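Local atomic coordinates of 303aa long hypothetical esterase (Sulfolobus tokodaii, PDB entry 3AIN), a protein that is thought, as a thermostable HSL-like carboxylesterase of the alpha/beta hydrolase fold, to hydrolyse carboxylic esters. Residues Gly91-Val102 / Cys122-Pro133; Asn212-Ile223 / Ala260-Gln268. The protein carries 1 engineered substitution. All blocks are in the same frame, centred on the assembly; numbering follows the deposited sequence.

In the fold
Contact 1 (Gly91-Val102 with Cys122-Pro133) is a buried part of the central sheet, centred about 6 Å from the centre of the chain, whereas contact 2 (Asn212-Ile223 with Ala260-Gln268), partly buried, has its centre about 17 Å from that point. The two do not touch: their nearest atoms are about 7 Å apart. They illustrate how bonding changes from the central sheet to the loops around it. In contact 1, strands joined by a regular backbone ladder end in loops held by a stacked histidine-tyrosine pair and ordered water. Contact 2 links two loops leading into helices, and relies on apolar packing, a CH-pi contact and one water bridge. Helix 220-230, entered in contact 2, also touches Val102 and Pro133 of contact 1.

Contact 1 of 2, residues Gly91-Val102 / Cys122-Pro133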
# COMPACT_ATOMS: atom_id res chain seq x y z
N GLY A 91 -8.25 18.43 6.73
CA GLY A 91 -9.31 17.56 6.25
C GLY A 91 -9.87 16.76 7.40
O GLY A 91 -9.27 16.74 8.48
N VAL A 92 -11.09 16.25 7.24
CA VAL A 92 -11.77 15.52 8.31
C VAL A 92 -12.16 14.14 7.79
O VAL A 92 -12.70 14.01 6.69
CB VAL A 92 -13.09 16.23 8.73
CG1 VAL A 92 -13.74 15.49 9.89
CG2 VAL A 92 -12.79 17.69 9.13
N LEU A 93 -11.77 13.10 8.54
CA LEU A 93 -12.12 11.73 8.19
C LEU A 93 -13.17 11.25 9.18
O LEU A 93 -12.96 11.32 10.39
CB LEU A 93 -10.87 10.82 8.34
CG LEU A 93 -11.17 9.31 8.24
CD1 LEU A 93 -11.63 8.97 6.78
CD2 LEU A 93 -9.91 8.49 8.60
N VAL A 94 -14.38 10.95 8.68
CA VAL A 94 -15.40 10.39 9.52
C VAL A 94 -15.27 8.88 9.48
O VAL A 94 -15.18 8.32 8.38
CB VAL A 94 -16.80 10.80 9.07
CG1 VAL A 94 -17.85 10.18 10.01
CG2 VAL A 94 -16.90 12.35 9.08
N TYR A 95 -14.98 8.30 10.64
CA TYR A 95 -14.57 6.89 10.75
C TYR A 95 -15.64 6.03 11.42
O TYR A 95 -16.17 6.40 12.48
CB TYR A 95 -13.25 6.75 11.53
CG TYR A 95 -12.61 5.39 11.39
CD1 TYR A 95 -11.86 5.09 10.26
CD2 TYR A 95 -12.93 4.35 12.26
CE1 TYR A 95 -11.43 3.80 10.00
CE2 TYR A 95 -12.46 3.04 12.02
CZ TYR A 95 -11.73 2.78 10.89
OH TYR A 95 -11.27 1.51 10.63
N TYR A 96 -15.91 4.86 10.83
CA TYR A 96 -16.89 3.92 11.40
C TYR A 96 -16.23 2.60 11.77
O TYR A 96 -15.68 1.92 10.90
CB TYR A 96 -17.97 3.65 10.35
CG TYR A 96 -18.61 4.90 9.84
CD1 TYR A 96 -19.52 5.62 10.61
CD2 TYR A 96 -18.29 5.39 8.57
CE1 TYR A 96 -20.02 6.84 10.15
CE2 TYR A 96 -18.84 6.57 8.08
CZ TYR A 96 -19.73 7.27 8.87
OH TYR A 96 -20.25 8.44 8.37
N HIS A 97 -16.17 2.30 13.07
CA HIS A 97 -15.53 1.06 13.55
C HIS A 97 -16.18 -0.20 12.99
O HIS A 97 -17.37 -0.21 12.74
CB HIS A 97 -15.53 1.01 15.10
CG HIS A 97 -16.89 0.84 15.71
ND1 HIS A 97 -17.47 -0.41 15.87
CD2 HIS A 97 -17.75 1.73 16.26
CE1 HIS A 97 -18.65 -0.26 16.44
NE2 HIS A 97 -18.85 1.02 16.69
N GLY A 98 -15.41 -1.28 12.94
CA GLY A 98 -15.98 -2.57 12.56
C GLY A 98 -16.41 -3.36 13.81
O GLY A 98 -16.55 -2.79 14.92
N GLY A 99 -16.77 -4.62 13.59
CA GLY A 99 -17.36 -5.43 14.67
C GLY A 99 -18.70 -6.07 14.31
O GLY A 99 -19.50 -6.41 15.20
N GLY A 100 -18.94 -6.29 13.02
CA GLY A 100 -20.09 -7.08 12.58
C GLY A 100 -21.44 -6.48 12.91
O GLY A 100 -22.46 -7.18 12.83
N PHE A 101 -21.48 -5.15 13.05
CA PHE A 101 -22.68 -4.38 13.42
C PHE A 101 -23.16 -4.63 14.84
O PHE A 101 -24.20 -4.10 15.22
CB PHE A 101 -23.85 -4.61 12.44
CG PHE A 101 -23.49 -4.38 10.99
CD1 PHE A 101 -23.37 -3.09 10.48
CD2 PHE A 101 -23.24 -5.47 10.14
CE1 PHE A 101 -22.98 -2.87 9.15
CE2 PHE A 101 -22.88 -5.26 8.81
CZ PHE A 101 -22.76 -3.97 8.31
N VAL A 102 -22.41 -5.43 15.59
CA VAL A 102 -22.82 -5.91 16.92
C VAL A 102 -21.84 -5.47 18.00
O VAL A 102 -22.23 -5.23 19.16
CB VAL A 102 -22.96 -7.45 16.92
CG1 VAL A 102 -23.14 -8.01 18.38
CG2 VAL A 102 -24.15 -7.86 16.01
N CYS A 122 -4.91 14.54 10.04
CA CYS A 122 -6.23 15.00 9.72
C CYS A 122 -7.10 14.81 10.96
O CYS A 122 -6.66 14.19 11.93
CB CYS A 122 -6.73 14.26 8.50
SG CYS A 122 -7.42 12.66 8.89
N VAL A 123 -8.16 15.60 11.08
CA VAL A 123 -9.11 15.38 12.17
C VAL A 123 -9.85 14.09 11.86
O VAL A 123 -10.35 13.90 10.76
CB VAL A 123 -10.12 16.54 12.26
CG1 VAL A 123 -11.21 16.23 13.28
CG2 VAL A 123 -9.37 17.81 12.62
N THR A 124 -9.92 13.22 12.85
CA THR A 124 -10.68 11.98 12.71
C THR A 124 -11.84 12.04 13.67
O THR A 124 -11.67 12.33 14.85
CB THR A 124 -9.79 10.77 13.03
OG1 THR A 124 -8.69 10.78 12.11
CG2 THR A 124 -10.58 9.45 12.86
N ILE A 125 -13.02 11.66 13.17
CA ILE A 125 -14.21 11.64 13.99
C ILE A 125 -14.80 10.25 14.00
O ILE A 125 -15.37 9.77 13.02
CB ILE A 125 -15.25 12.67 13.53
CG1 ILE A 125 -14.60 14.06 13.60
CG2 ILE A 125 -16.50 12.61 14.45
CD1 ILE A 125 -15.58 15.20 13.18
N SER A 126 -14.67 9.61 15.15
CA SER A 126 -15.06 8.21 15.31
C SER A 126 -16.47 8.14 15.84
O SER A 126 -16.78 8.71 16.90
CB SER A 126 -14.09 7.51 16.26
OG SER A 126 -14.46 6.14 16.45
N VAL A 127 -17.33 7.45 15.10
CA VAL A 127 -18.79 7.52 15.33
C VAL A 127 -19.30 6.29 16.11
O VAL A 127 -19.01 5.14 15.75
CB VAL A 127 -19.53 7.65 13.96
CG1 VAL A 127 -21.04 7.58 14.13
CG2 VAL A 127 -19.09 8.91 13.29
N ASP A 128 -20.06 6.52 17.19
CA ASP A 128 -20.63 5.42 17.99
C ASP A 128 -22.06 5.14 17.49
O ASP A 128 -23.07 5.59 18.07
CB ASP A 128 -20.65 5.78 19.49
CG ASP A 128 -19.99 4.72 20.40
OD1 ASP A 128 -19.36 3.75 19.91
OD2 ASP A 128 -19.99 4.93 21.64
N TYR A 129 -22.14 4.57 16.29
CA TYR A 129 -23.44 4.26 15.70
C TYR A 129 -24.16 3.17 16.52
O TYR A 129 -23.53 2.35 17.19
CB TYR A 129 -23.28 3.83 14.22
CG TYR A 129 -22.36 2.63 14.02
CD1 TYR A 129 -22.83 1.32 14.19
CD2 TYR A 129 -21.00 2.81 13.70
CE1 TYR A 129 -22.00 0.20 13.94
CE2 TYR A 129 -20.16 1.68 13.45
CZ TYR A 129 -20.67 0.40 13.64
OH TYR A 129 -19.89 -0.70 13.39
N ARG A 130 -25.49 3.13 16.44
CA ARG A 130 -26.23 2.12 17.22
C ARG A 130 -25.91 0.69 16.77
O ARG A 130 -25.86 0.40 15.57
CB ARG A 130 -27.74 2.36 17.09
CG ARG A 130 -28.29 3.42 18.06
CD ARG A 130 -29.74 3.83 17.69
NE ARG A 130 -29.82 4.45 16.38
CZ ARG A 130 -30.92 4.52 15.64
NH1 ARG A 130 -32.08 4.10 16.13
NH2 ARG A 130 -30.87 5.04 14.43
N LEU A 131 -25.85 -0.22 17.74
CA LEU A 131 -25.50 -1.62 17.47
C LEU A 131 -26.71 -2.55 17.48
O LEU A 131 -27.63 -2.41 18.30
CB LEU A 131 -24.44 -2.12 18.47
CG LEU A 131 -23.15 -1.28 18.48
CD1 LEU A 131 -22.24 -1.64 19.66
CD2 LEU A 131 -22.42 -1.46 17.15
N ALA A 132 -26.61 -3.62 16.70
CA ALA A 132 -27.50 -4.78 16.80
C ALA A 132 -27.01 -5.72 17.89
O ALA A 132 -25.83 -5.70 18.24
CB ALA A 132 -27.53 -5.51 15.42
N PRO A 133 -27.88 -6.64 18.37
CA PRO A 133 -29.28 -6.83 17.98
C PRO A 133 -30.25 -5.83 18.62
O PRO A 133 -31.44 -5.78 18.23
CB PRO A 133 -29.59 -8.26 18.46
CG PRO A 133 -28.74 -8.41 19.68
CD PRO A 133 -27.45 -7.66 19.35
O HOH W 1 -16.39 4.35 15.17
O HOH W 2 -20.94 1.95 18.09
O HOH W 3 -19.81 -3.25 14.42
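His97 opens the HGGGF motif of the hormone-sensitive lipase family, whose glycines in relatives contribute to the oxyanion hole, and Tyr129 from the loop after the neighbouring strand braces it. Imidazole and phenol form an offset stack, centroids 4.4 Å apart and planes at 13°. Tyr129 OH, placed over the imidazole face near its rim, donates to His97 O at 2.6 Å, tilted 28° from the carbonyl plane. With chi1 at 69°, His97 CG sits between its backbone N and carbonyl carbon, which lets ND1 donate to Gly98 O at 2.7 Å, almost in the ring plane. Farther round the ring edge, NE2 meets an in-plane water, which donates to Asp128 OD1 and Tyr129 O. These bonds fix the ring's rotation.

Before the motif, strands 92-96 and 123-127 run parallel, their ladder extending from Val123 N-Gly91 O (3.0 Å) to Val127 N-Tyr95 O (3.1 Å). Val94 CG1 packs on Val127 CG2 at 3.7 Å. At the motif's last residue, Phe101 O accepts from Ala132 N (2.9 Å).

Helix 110-120 connects the strands as a beta-alpha-beta unit; strand 164-169 flanks 92-96, Tyr95 OH bonds to Asp169, and Tyr96 packs on helices 139-153 and 171-185.

Contact 2 of 2, residues Asn212-Ile223 / Ala260-Gln268; sequences NGEGFFLTREHI and AEHDPLRDQ
The backbones of Asn212 and Pro264 approach to 4.7 Å between their CA atoms, where two loops pass each other before each turns into a helix. Residues Asp263 to Arg266 form a type I beta turn, while the other loop enters helix 220-230 through a capping box: His222 N donates to Thr219 OG1, and Thr219 N to His222 ND1. A water bridges the two loops, donating to Phe216 O (2.7 Å) and His262 O (2.6 Å).

Asn212 CB rests on the peptide before Pro264, 3.5 Å from Pro264 N. Pro264 CG packs against the methyls Leu218 CD2 and Ile223 CD1, each 4.0 Å away. Leu265 slides past Ile223 in the opposite direction, methyl CD2 beside methyl CD1.

In the HSL-like family this aspartate-proline turn carries the acid of the catalytic triad, and Asp263, whose side chain touches His293, is consistent with that role. Its OD1 accepts from Leu265 N at 2.8 Å, met from above the carboxylate plane, an Asx turn leading toward helix 266-278.

At His262, just before the turn, CB lies over one face of the Phe216 ring, 3.9 Å from the centroid and 16° off the normal. With chi1 of Phe216 at -60°, CG is anti to the carbonyl carbon, bringing the ring under this methylene. The imidazole continues nearly parallel to the phenyl, at 14°, but slid so far that the rings barely overlap. Within the segment 260-268, Arg266 NH1 donates to Glu261 O in the carbonyl plane, and NH2 forms a salt bridge with Asp267 OD1.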
# COMPACT_ATOMS: atom_id res chain seq x y z
N ASN A 212 -11.43 -19.44 2.78
CA ASN A 212 -10.95 -18.72 3.97
C ASN A 212 -12.03 -18.65 5.06
O ASN A 212 -11.86 -17.98 6.07
CB ASN A 212 -10.49 -17.28 3.61
CG ASN A 212 -9.39 -17.27 2.56
OD1 ASN A 212 -9.34 -16.38 1.70
ND2 ASN A 212 -8.40 -18.12 2.74
N GLY A 213 -13.12 -19.41 4.89
CA GLY A 213 -14.25 -19.29 5.83
C GLY A 213 -14.11 -20.03 7.16
O GLY A 213 -14.98 -19.91 8.03
N GLU A 214 -13.07 -20.85 7.28
CA GLU A 214 -12.63 -21.37 8.60
C GLU A 214 -11.13 -21.21 8.81
O GLU A 214 -10.36 -21.16 7.85
CB GLU A 214 -13.02 -22.86 8.76
CG GLU A 214 -14.49 -23.16 8.50
CD GLU A 214 -15.41 -22.65 9.59
OE1 GLU A 214 -14.92 -22.32 10.70
OE2 GLU A 214 -16.60 -22.42 9.30
N GLY A 215 -10.73 -21.09 10.08
CA GLY A 215 -9.32 -21.08 10.44
C GLY A 215 -8.62 -19.73 10.41
O GLY A 215 -7.41 -19.66 10.66
N PHE A 216 -9.32 -18.69 9.95
CA PHE A 216 -8.68 -17.38 9.80
C PHE A 216 -9.48 -16.30 10.54
O PHE A 216 -9.75 -15.23 9.98
CB PHE A 216 -8.53 -17.02 8.31
CG PHE A 216 -7.68 -18.00 7.54
CD1 PHE A 216 -8.23 -18.76 6.52
CD2 PHE A 216 -6.30 -18.07 7.74
CE1 PHE A 216 -7.43 -19.62 5.76
CE2 PHE A 216 -5.51 -18.91 6.99
CZ PHE A 216 -6.07 -19.67 5.98
N PHE A 217 -9.80 -16.58 11.83
CA PHE A 217 -10.39 -15.57 12.72
C PHE A 217 -11.86 -15.17 12.51
O PHE A 217 -12.70 -15.41 13.38
CB PHE A 217 -9.51 -14.30 12.74
CG PHE A 217 -9.91 -13.28 13.80
CD1 PHE A 217 -10.10 -11.95 13.46
CD2 PHE A 217 -10.08 -13.66 15.12
CE1 PHE A 217 -10.46 -11.00 14.43
CE2 PHE A 217 -10.33 -12.70 16.11
CZ PHE A 217 -10.58 -11.39 15.76
N LEU A 218 -12.17 -14.70 11.29
CA LEU A 218 -13.54 -14.37 10.96
C LEU A 218 -14.02 -15.61 10.21
O LEU A 218 -13.49 -15.90 9.13
CB LEU A 218 -13.62 -13.16 10.02
CG LEU A 218 -15.06 -12.88 9.55
CD1 LEU A 218 -15.98 -12.44 10.67
CD2 LEU A 218 -15.00 -11.83 8.45
N THR A 219 -15.01 -16.32 10.76
CA THR A 219 -15.52 -17.56 10.14
C THR A 219 -16.90 -17.39 9.50
O THR A 219 -17.65 -16.44 9.80
CB THR A 219 -15.64 -18.70 11.20
OG1 THR A 219 -16.66 -18.38 12.15
CG2 THR A 219 -14.30 -18.89 11.92
N ARG A 220 -17.31 -18.40 8.73
CA ARG A 220 -18.69 -18.49 8.25
C ARG A 220 -19.71 -18.35 9.37
O ARG A 220 -20.75 -17.73 9.18
CB ARG A 220 -18.93 -19.84 7.56
CG ARG A 220 -17.94 -20.17 6.48
CD ARG A 220 -18.22 -19.36 5.25
NE ARG A 220 -19.65 -19.34 4.90
CZ ARG A 220 -20.20 -20.15 3.99
NH1 ARG A 220 -19.47 -21.09 3.40
NH2 ARG A 220 -21.48 -19.98 3.64
N GLU A 221 -19.49 -19.12 10.44
CA GLU A 221 -20.42 -19.10 11.57
C GLU A 221 -20.60 -17.68 12.12
O GLU A 221 -21.72 -17.26 12.42
CB GLU A 221 -19.92 -20.04 12.67
CG GLU A 221 -20.13 -21.53 12.34
CD GLU A 221 -19.13 -22.08 11.32
OE1 GLU A 221 -18.07 -21.46 11.08
OE2 GLU A 221 -19.34 -23.23 10.88
N HIS A 222 -19.51 -16.92 12.24
CA HIS A 222 -19.62 -15.51 12.65
C HIS A 222 -20.42 -14.69 11.66
O HIS A 222 -21.23 -13.85 12.05
CB HIS A 222 -18.24 -14.89 12.81
CG HIS A 222 -17.40 -15.58 13.83
ND1 HIS A 222 -16.03 -15.67 13.73
CD2 HIS A 222 -17.74 -16.32 14.92
CE1 HIS A 222 -15.55 -16.37 14.75
NE2 HIS A 222 -16.57 -16.74 15.50
N ILE A 223 -20.05 -14.79 10.39
CA ILE A 223 -20.73 -14.00 9.37
C ILE A 223 -22.24 -14.25 9.37
O ILE A 223 -23.04 -13.30 9.41
CB ILE A 223 -20.14 -14.27 7.97
CG1 ILE A 223 -18.68 -13.77 7.91
CG2 ILE A 223 -21.00 -13.59 6.94
CD1 ILE A 223 -17.87 -14.25 6.66
N ALA A 260 -7.46 -8.36 2.48
CA ALA A 260 -6.48 -9.25 3.11
C ALA A 260 -6.53 -10.61 2.42
O ALA A 260 -7.61 -11.11 2.11
CB ALA A 260 -6.81 -9.40 4.61
N GLU A 261 -5.35 -11.20 2.20
CA GLU A 261 -5.24 -12.44 1.43
C GLU A 261 -6.09 -13.58 2.03
O GLU A 261 -6.83 -14.25 1.31
CB GLU A 261 -3.78 -12.87 1.33
CG GLU A 261 -3.63 -14.18 0.54
CD GLU A 261 -2.17 -14.56 0.28
OE1 GLU A 261 -1.28 -14.13 1.04
OE2 GLU A 261 -1.96 -15.41 -0.60
N HIS A 262 -5.99 -13.78 3.33
CA HIS A 262 -6.63 -14.94 3.96
C HIS A 262 -7.96 -14.54 4.60
O HIS A 262 -8.25 -14.91 5.72
CB HIS A 262 -5.72 -15.52 5.05
CG HIS A 262 -4.38 -15.95 4.53
ND1 HIS A 262 -4.24 -16.84 3.49
CD2 HIS A 262 -3.13 -15.51 4.83
CE1 HIS A 262 -2.96 -16.91 3.14
NE2 HIS A 262 -2.26 -16.20 4.00
N ASP A 263 -8.78 -13.83 3.86
CA ASP A 263 -10.00 -13.20 4.41
C ASP A 263 -11.17 -13.72 3.57
O ASP A 263 -11.11 -13.65 2.32
CB ASP A 263 -9.88 -11.69 4.21
CG ASP A 263 -10.99 -10.91 4.85
OD1 ASP A 263 -12.10 -11.46 5.11
OD2 ASP A 263 -10.86 -9.65 4.83
N PRO A 264 -12.20 -14.29 4.22
CA PRO A 264 -13.34 -14.69 3.40
C PRO A 264 -13.96 -13.52 2.60
O PRO A 264 -14.63 -13.78 1.59
CB PRO A 264 -14.35 -15.26 4.42
CG PRO A 264 -14.01 -14.58 5.70
CD PRO A 264 -12.48 -14.50 5.66
N LEU A 265 -13.79 -12.28 3.07
CA LEU A 265 -14.34 -11.10 2.36
C LEU A 265 -13.45 -10.59 1.22
O LEU A 265 -13.75 -9.53 0.62
CB LEU A 265 -14.56 -9.92 3.32
CG LEU A 265 -15.45 -10.09 4.56
CD1 LEU A 265 -15.87 -8.74 5.17
CD2 LEU A 265 -16.62 -10.99 4.36
N ARG A 266 -12.30 -11.24 0.99
CA ARG A 266 -11.35 -10.70 0.02
C ARG A 266 -12.02 -10.46 -1.33
O ARG A 266 -11.85 -9.39 -1.94
CB ARG A 266 -10.18 -11.66 -0.16
CG ARG A 266 -9.05 -11.10 -1.01
CD ARG A 266 -8.06 -12.25 -1.33
NE ARG A 266 -8.67 -13.19 -2.28
CZ ARG A 266 -8.52 -14.51 -2.24
NH1 ARG A 266 -7.80 -15.09 -1.29
NH2 ARG A 266 -9.13 -15.27 -3.15
N ASP A 267 -12.59 -11.51 -1.90
CA ASP A 267 -13.08 -11.38 -3.27
C ASP A 267 -14.14 -10.27 -3.38
O ASP A 267 -14.18 -9.52 -4.36
CB ASP A 267 -13.61 -12.71 -3.81
CG ASP A 267 -12.50 -13.74 -4.00
OD1 ASP A 267 -11.31 -13.38 -3.88
OD2 ASP A 267 -12.82 -14.88 -4.37
N GLN A 268 -15.07 -10.21 -2.45
CA GLN A 268 -16.11 -9.19 -2.57
C GLN A 268 -15.56 -7.77 -2.42
O GLN A 268 -16.06 -6.84 -3.05
CB GLN A 268 -17.30 -9.47 -1.63
CG GLN A 268 -16.97 -9.29 -0.16
CD GLN A 268 -18.16 -9.64 0.71
OE1 GLN A 268 -18.59 -10.80 0.77
NE2 GLN A 268 -18.77 -8.63 1.25
O HOH W 4 -9.48 -13.75 7.68